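PDB 3WUX: unsaturated chondroitin disaccharide hydrolase from Streptococcus agalactiae, which hydrolyses unsaturated chondroitin, hyaluronan and heparin disaccharides, releasing the 4-deoxy-4,5-didehydro uronic acid and preferring sulfated glycosaminoglycans. Local coordinates for residues G233-G238 with V363-S368; S243-G248 with S289-I294. The protein carries 2 engineered substitutions. All blocks are in the same frame, centred on the assembly; numbering follows the deposited sequence.

Overall arrangement
Contact 1 joins two loops of the alpha6/alpha6-barrel and contact 2 joins the start of helix 246-263 to a loop, both on the same side of the chain's centre, their own centres about 12 Å apart. Along the chain, both segments of contact 2 (243-248 with 289-294) fall between the two segments of contact 1 (233-238 with 363-368), and 233-238 runs only a few residues ahead of helix 246-263. Direct touches tie them together: Arg247 of contact 2 probably hydrogen-bonds the carbonyls of Val363 and Tyr364, and the rings of Trp291 and Trp366 stack. Substrate-binding residues occur in both, Gly233, Thr235, Ser365 and Ser368 in contact 1 and Arg247 in contact 2, consistent with one shared binding region.

Contact 1 of 2, residues G233-G238 with V363-S368; sequences GVTRQG and VYSWHS
Thr235 and Ser365 meet through their hydroxyls: OG1 of Thr235 and OG of Ser365 are 3.3 Å apart and hydrogen-bonded, with either able to donate. In Thr235, OG1 lies roughly opposite the backbone N about the CA-CB bond (chi1 159°), which directs the hydroxyl at the serine while the methyl takes the place between N and the carbonyl carbon. The bond is long, so it is a modest link between two loops whose touching parts run almost at right angles (88°).

A second patch forms between Arg236 and His367. The aliphatic part of the arginine makes the approach, CG reaching ND1 of His367 at 3.2 Å, with the guanidinium plane turned 47° from the imidazole. The edge of the same imidazole meets the Gly238 carbonyl in the ring plane, CE1 of His367 being 3.2 Å from O of Gly238. One imidazole face is covered by Trp366, whose CE3 sits over the ring centre.

Second-shell bonds position these groups. The Arg236 chain bends at chi2 and chi3 and folds back on its own loop, where NH1 donates to O of Gln237 at 2.7 Å; NH2 makes a salt bridge with Asp241. On the other loop, OG of Ser365 is also hydrogen-bonded to OG of Ser368 (3.1 Å), which in this variant bonds the engineered Ser370 as well. Thr235, Ser365 and Ser368 are all substrate-binding residues, so the hydroxyls of these three belong to the loop-built substrate site of a glycoside hydrolase family 88 barrel.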
loop_
_atom_site.group_PDB
_atom_site.type_symbol
_atom_site.label_atom_id
_atom_site.label_comp_id
_atom_site.label_asym_id
_atom_site.label_seq_id
_atom_site.Cartn_x
_atom_site.Cartn_y
_atom_site.Cartn_z
ATOM N N GLY A 233 -17.014 13.010 3.665
ATOM C CA GLY A 233 -15.974 12.042 3.967
ATOM C C GLY A 233 -14.996 11.823 2.828
ATOM O O GLY A 233 -14.322 10.793 2.767
ATOM N N VAL A 234 -14.919 12.798 1.926
ATOM C CA VAL A 234 -13.991 12.735 0.802
ATOM C C VAL A 234 -12.904 13.792 0.962
ATOM O O VAL A 234 -13.193 14.989 0.981
ATOM C CB VAL A 234 -14.723 12.942 -0.536
ATOM C CG1 VAL A 234 -13.750 12.839 -1.701
ATOM C CG2 VAL A 234 -15.839 11.920 -0.682
ATOM N N THR A 235 -11.656 13.346 1.080
ATOM C CA THR A 235 -10.542 14.266 1.291
ATOM C C THR A 235 -9.766 14.575 0.013
ATOM O O THR A 235 -9.401 13.676 -0.746
ATOM C CB THR A 235 -9.579 13.764 2.399
ATOM O OG1 THR A 235 -8.298 14.395 2.255
ATOM C CG2 THR A 235 -9.410 12.255 2.327
ATOM N N ARG A 236 -9.536 15.863 -0.219
ATOM C CA ARG A 236 -8.677 16.320 -1.304
ATOM C C ARG A 236 -7.262 15.768 -1.124
ATOM O O ARG A 236 -6.621 15.999 -0.098
ATOM C CB ARG A 236 -8.659 17.852 -1.327
ATOM C CG ARG A 236 -7.461 18.487 -2.016
ATOM C CD ARG A 236 -7.669 18.664 -3.512
ATOM N NE ARG A 236 -6.772 17.805 -4.283
ATOM C CZ ARG A 236 -6.673 17.811 -5.609
ATOM N NH1 ARG A 236 -5.825 16.984 -6.209
ATOM N NH2 ARG A 236 -7.418 18.638 -6.337
ATOM N N GLN A 237 -6.792 15.013 -2.113
ATOM C CA GLN A 237 -5.429 14.495 -2.108
ATOM C C GLN A 237 -4.733 14.974 -3.364
ATOM O O GLN A 237 -5.357 15.069 -4.423
ATOM C CB GLN A 237 -5.428 12.965 -2.072
ATOM C CG GLN A 237 -6.118 12.367 -0.857
ATOM C CD GLN A 237 -5.262 12.388 0.407
ATOM O OE1 GLN A 237 -4.167 12.957 0.438
ATOM N NE2 GLN A 237 -5.764 11.752 1.460
ATOM N N GLY A 238 -3.444 15.263 -3.257
ATOM C CA GLY A 238 -2.709 15.814 -4.380
ATOM C C GLY A 238 -2.771 17.323 -4.301
ATOM O O GLY A 238 -3.743 17.874 -3.782
ATOM N N VAL A 363 3.389 11.848 4.178
ATOM C CA VAL A 363 2.356 12.877 4.219
ATOM C C VAL A 363 0.995 12.187 4.135
ATOM O O VAL A 363 0.720 11.488 3.162
ATOM C CB VAL A 363 2.511 13.907 3.077
ATOM C CG1 VAL A 363 1.289 14.833 3.012
ATOM C CG2 VAL A 363 3.795 14.731 3.245
ATOM N N TYR A 364 0.161 12.369 5.161
ATOM C CA TYR A 364 -1.196 11.813 5.184
ATOM C C TYR A 364 -2.075 12.656 4.255
ATOM O O TYR A 364 -2.376 12.249 3.130
ATOM C CB TYR A 364 -1.726 11.815 6.629
ATOM C CG TYR A 364 -3.111 11.221 6.880
ATOM C CD1 TYR A 364 -3.868 10.652 5.858
ATOM C CD2 TYR A 364 -3.662 11.242 8.157
ATOM C CE1 TYR A 364 -5.132 10.122 6.109
ATOM C CE2 TYR A 364 -4.920 10.714 8.412
ATOM C CZ TYR A 364 -5.646 10.155 7.388
ATOM O OH TYR A 364 -6.891 9.629 7.644
ATOM N N SER A 365 -2.472 13.838 4.719
ATOM C CA SER A 365 -3.316 14.727 3.915
ATOM C C SER A 365 -2.800 16.159 3.947
ATOM O O SER A 365 -3.014 16.891 4.920
ATOM C CB SER A 365 -4.766 14.679 4.402
ATOM O OG SER A 365 -5.573 15.557 3.642
ATOM N N TRP A 366 -2.126 16.556 2.876
ATOM C CA TRP A 366 -1.477 17.856 2.818
ATOM C C TRP A 366 -2.452 19.008 3.035
ATOM O O TRP A 366 -2.219 19.872 3.880
ATOM C CB TRP A 366 -0.772 18.025 1.480
ATOM C CG TRP A 366 0.150 19.196 1.425
ATOM C CD1 TRP A 366 1.437 19.245 1.875
ATOM C CD2 TRP A 366 -0.132 20.484 0.870
ATOM N NE1 TRP A 366 1.973 20.487 1.639
ATOM C CE2 TRP A 366 1.029 21.268 1.023
ATOM C CE3 TRP A 366 -1.255 21.052 0.260
ATOM C CZ2 TRP A 366 1.099 22.592 0.584
ATOM C CZ3 TRP A 366 -1.182 22.366 -0.176
ATOM C CH2 TRP A 366 -0.017 23.120 -0.010
ATOM N N HIS A 367 -3.545 19.011 2.281
ATOM C CA HIS A 367 -4.482 20.132 2.325
ATOM C C HIS A 367 -5.157 20.332 3.679
ATOM O O HIS A 367 -5.393 21.467 4.094
ATOM C CB HIS A 367 -5.520 20.034 1.204
ATOM C CG HIS A 367 -5.039 20.581 -0.103
ATOM N ND1 HIS A 367 -4.649 19.778 -1.151
ATOM C CD2 HIS A 367 -4.865 21.859 -0.525
ATOM C CE1 HIS A 367 -4.266 20.531 -2.167
ATOM N NE2 HIS A 367 -4.386 21.798 -1.809
ATOM N N SER A 368 -5.462 19.240 4.370
ATOM C CA SER A 368 -6.134 19.340 5.658
ATOM C C SER A 368 -5.132 19.505 6.799
ATOM O O SER A 368 -5.524 19.653 7.957
ATOM C CB SER A 368 -7.024 18.120 5.906
ATOM O OG SER A 368 -6.253 16.998 6.310
#

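Contact 2 of 2, residues S243-G248 with S289-I294; sequences SSWARG and SYWDLI. With EDO (1,2-ethanediol), chain F.
A single antiparallel beta bridge pairs Trp245 with Asp292, just where Trp245 occupies the N-cap position of helix 246-263. The bridge is a non-hydrogen-bonded pair flanked by two backbone bonds: Leu293 N to Ser244 O, 2.8 Å, and Ala246 N to Trp291 O, 3.1 Å. The Trp291 carbonyl is gripped twice, since a water donates to Trp291 O at 2.8 Å and accepts from Arg247 N, extending the link into the first turn of the helix.

The Asp292 carboxylate secures the chain ahead of the bridge. Its CG lies opposite the backbone N (chi1 -164°), which carries the oxygens across to the serines. OD2 accepts from Ser243 OG at 2.6 Å and OD1 from Ser244 N at 3.0 Å, both donors approaching on the syn side but tilted from the carboxylate plane. The anti lone pair of OD1 takes Ile294 N in a nearly straight bond (170°), closing an Asx turn. With Tyr239 N also donating to OD2, these bonds fix the carboxylate's rotation and would probably favour its charged form.

Carbon atoms also touch around this network: CG2 of Ile294 lies 3.6 Å from CB of Ser243, and CD2 of Leu293 makes an apolar contact with the Ala246 methyl. Farther along, Arg247 NE and NH2 hold the two hydroxyls of an ethanediol, probably from the crystallisation liquor; it also bonds Trp251, substrate-binding like Arg247, and so probably marks the substrate pocket. Leu293 packs on Tyr278 and Phe279 of helix 266-281, while Ala246 and Ser289 touch Ala307, so the contact at the start of helix 246-263 packs against both helix 266-281 and helix 305-319.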
loop_
_atom_site.group_PDB
_atom_site.type_symbol
_atom_site.label_atom_id
_atom_site.label_comp_id
_atom_site.label_asym_id
_atom_site.label_seq_id
_atom_site.Cartn_x
_atom_site.Cartn_y
_atom_site.Cartn_z
ATOM N N SER A 243 -1.896 18.190 -10.869
ATOM C CA SER A 243 -0.672 17.604 -10.316
ATOM C C SER A 243 -0.743 16.081 -10.290
ATOM O O SER A 243 -1.675 15.488 -10.831
ATOM C CB SER A 243 -0.371 18.150 -8.910
ATOM O OG SER A 243 -1.252 17.618 -7.938
ATOM N N SER A 244 0.243 15.460 -9.645
ATOM C CA SER A 244 0.355 14.002 -9.593
ATOM C C SER A 244 0.696 13.513 -8.187
ATOM O O SER A 244 1.865 13.332 -7.848
ATOM C CB SER A 244 1.413 13.526 -10.594
ATOM O OG SER A 244 1.059 13.902 -11.916
ATOM N N TRP A 245 -0.343 13.325 -7.380
ATOM C CA TRP A 245 -0.237 12.813 -6.017
ATOM C C TRP A 245 0.576 11.520 -6.007
ATOM O O TRP A 245 0.269 10.582 -6.743
ATOM C CB TRP A 245 -1.646 12.552 -5.499
ATOM C CG TRP A 245 -1.738 12.120 -4.078
ATOM C CD1 TRP A 245 -0.990 12.558 -3.023
ATOM C CD2 TRP A 245 -2.651 11.156 -3.554
ATOM N NE1 TRP A 245 -1.391 11.925 -1.871
ATOM C CE2 TRP A 245 -2.411 11.059 -2.173
ATOM C CE3 TRP A 245 -3.659 10.371 -4.123
ATOM C CZ2 TRP A 245 -3.135 10.196 -1.352
ATOM C CZ3 TRP A 245 -4.375 9.521 -3.314
ATOM C CH2 TRP A 245 -4.112 9.437 -1.943
ATOM N N ALA A 246 1.626 11.475 -5.195
ATOM C CA ALA A 246 2.565 10.367 -5.267
ATOM C C ALA A 246 1.964 9.060 -4.777
ATOM O O ALA A 246 2.180 8.008 -5.383
ATOM C CB ALA A 246 3.845 10.699 -4.505
ATOM N N ARG A 247 1.226 9.099 -3.675
ATOM C CA ARG A 247 0.658 7.858 -3.156
ATOM C C ARG A 247 -0.396 7.307 -4.113
ATOM O O ARG A 247 -0.537 6.096 -4.259
ATOM C CB ARG A 247 0.101 8.039 -1.741
ATOM C CG ARG A 247 -0.506 6.759 -1.159
ATOM C CD ARG A 247 -0.519 6.765 0.357
ATOM N NE ARG A 247 -1.483 7.716 0.908
ATOM C CZ ARG A 247 -1.154 8.836 1.542
ATOM N NH1 ARG A 247 0.127 9.160 1.703
ATOM N NH2 ARG A 247 -2.106 9.632 2.013
ATOM N N GLY A 248 -1.116 8.196 -4.790
ATOM C CA GLY A 248 -2.109 7.761 -5.755
ATOM C C GLY A 248 -1.448 7.018 -6.896
ATOM O O GLY A 248 -1.933 5.976 -7.347
ATOM N N SER A 289 10.081 9.651 -3.366
ATOM C CA SER A 289 9.104 10.576 -3.932
ATOM C C SER A 289 8.748 11.725 -2.995
ATOM O O SER A 289 8.528 11.518 -1.802
ATOM C CB SER A 289 7.828 9.820 -4.257
ATOM O OG SER A 289 7.319 9.225 -3.075
ATOM N N TYR A 290 8.688 12.942 -3.536
ATOM C CA TYR A 290 8.035 14.025 -2.807
ATOM C C TYR A 290 6.546 13.694 -2.716
ATOM O O TYR A 290 6.062 12.832 -3.457
ATOM C CB TYR A 290 8.272 15.365 -3.511
ATOM C CG TYR A 290 9.634 15.959 -3.211
ATOM C CD1 TYR A 290 10.788 15.445 -3.797
ATOM C CD2 TYR A 290 9.767 17.028 -2.337
ATOM C CE1 TYR A 290 12.039 15.984 -3.522
ATOM C CE2 TYR A 290 11.023 17.575 -2.051
ATOM C CZ TYR A 290 12.146 17.045 -2.646
ATOM O OH TYR A 290 13.379 17.583 -2.372
ATOM N N TRP A 291 5.818 14.362 -1.820
ATOM C CA TRP A 291 4.410 14.006 -1.578
ATOM C C TRP A 291 3.547 14.154 -2.833
ATOM O O TRP A 291 2.572 13.429 -3.001
ATOM C CB TRP A 291 3.824 14.789 -0.392
ATOM C CG TRP A 291 3.522 16.220 -0.714
ATOM C CD1 TRP A 291 4.395 17.283 -0.671
ATOM C CD2 TRP A 291 2.257 16.755 -1.123
ATOM N NE1 TRP A 291 3.744 18.440 -1.042
ATOM C CE2 TRP A 291 2.434 18.144 -1.320
ATOM C CE3 TRP A 291 0.995 16.196 -1.340
ATOM C CZ2 TRP A 291 1.391 18.979 -1.730
ATOM C CZ3 TRP A 291 -0.039 17.025 -1.752
ATOM C CH2 TRP A 291 0.165 18.402 -1.932
ATOM N N ASP A 292 3.919 15.089 -3.701
ATOM C CA ASP A 292 3.332 15.206 -5.030
ATOM C C ASP A 292 4.451 15.215 -6.059
ATOM O O ASP A 292 5.474 15.870 -5.858
ATOM C CB ASP A 292 2.496 16.492 -5.147
ATOM C CG ASP A 292 1.568 16.479 -6.347
ATOM O OD1 ASP A 292 2.075 16.462 -7.491
ATOM O OD2 ASP A 292 0.324 16.489 -6.156
ATOM N N LEU A 293 4.267 14.478 -7.153
ATOM C CA LEU A 293 5.352 14.257 -8.112
ATOM C C LEU A 293 5.688 15.502 -8.943
ATOM O O LEU A 293 6.666 15.499 -9.700
ATOM C CB LEU A 293 5.055 13.066 -9.033
ATOM C CG LEU A 293 4.948 11.694 -8.361
ATOM C CD1 LEU A 293 4.486 10.647 -9.366
ATOM C CD2 LEU A 293 6.279 11.282 -7.733
ATOM N N ILE A 294 4.893 16.564 -8.809
ATOM C CA ILE A 294 5.277 17.835 -9.427
ATOM C C ILE A 294 6.451 18.490 -8.705
ATOM O O ILE A 294 7.104 19.375 -9.261
ATOM C CB ILE A 294 4.101 18.845 -9.528
ATOM C CG1 ILE A 294 3.689 19.334 -8.138
ATOM C CG2 ILE A 294 2.928 18.230 -10.290
ATOM C CD1 ILE A 294 2.542 20.334 -8.162
HETATM C C1 EDO F . -5.641 7.907 2.247
HETATM O O1 EDO F . -4.914 9.118 2.464
HETATM C C2 EDO F . -4.711 6.874 1.628
HETATM O O2 EDO F . -4.390 7.249 0.288
HETATM O O HOH W 1 1.667 11.176 -1.511
#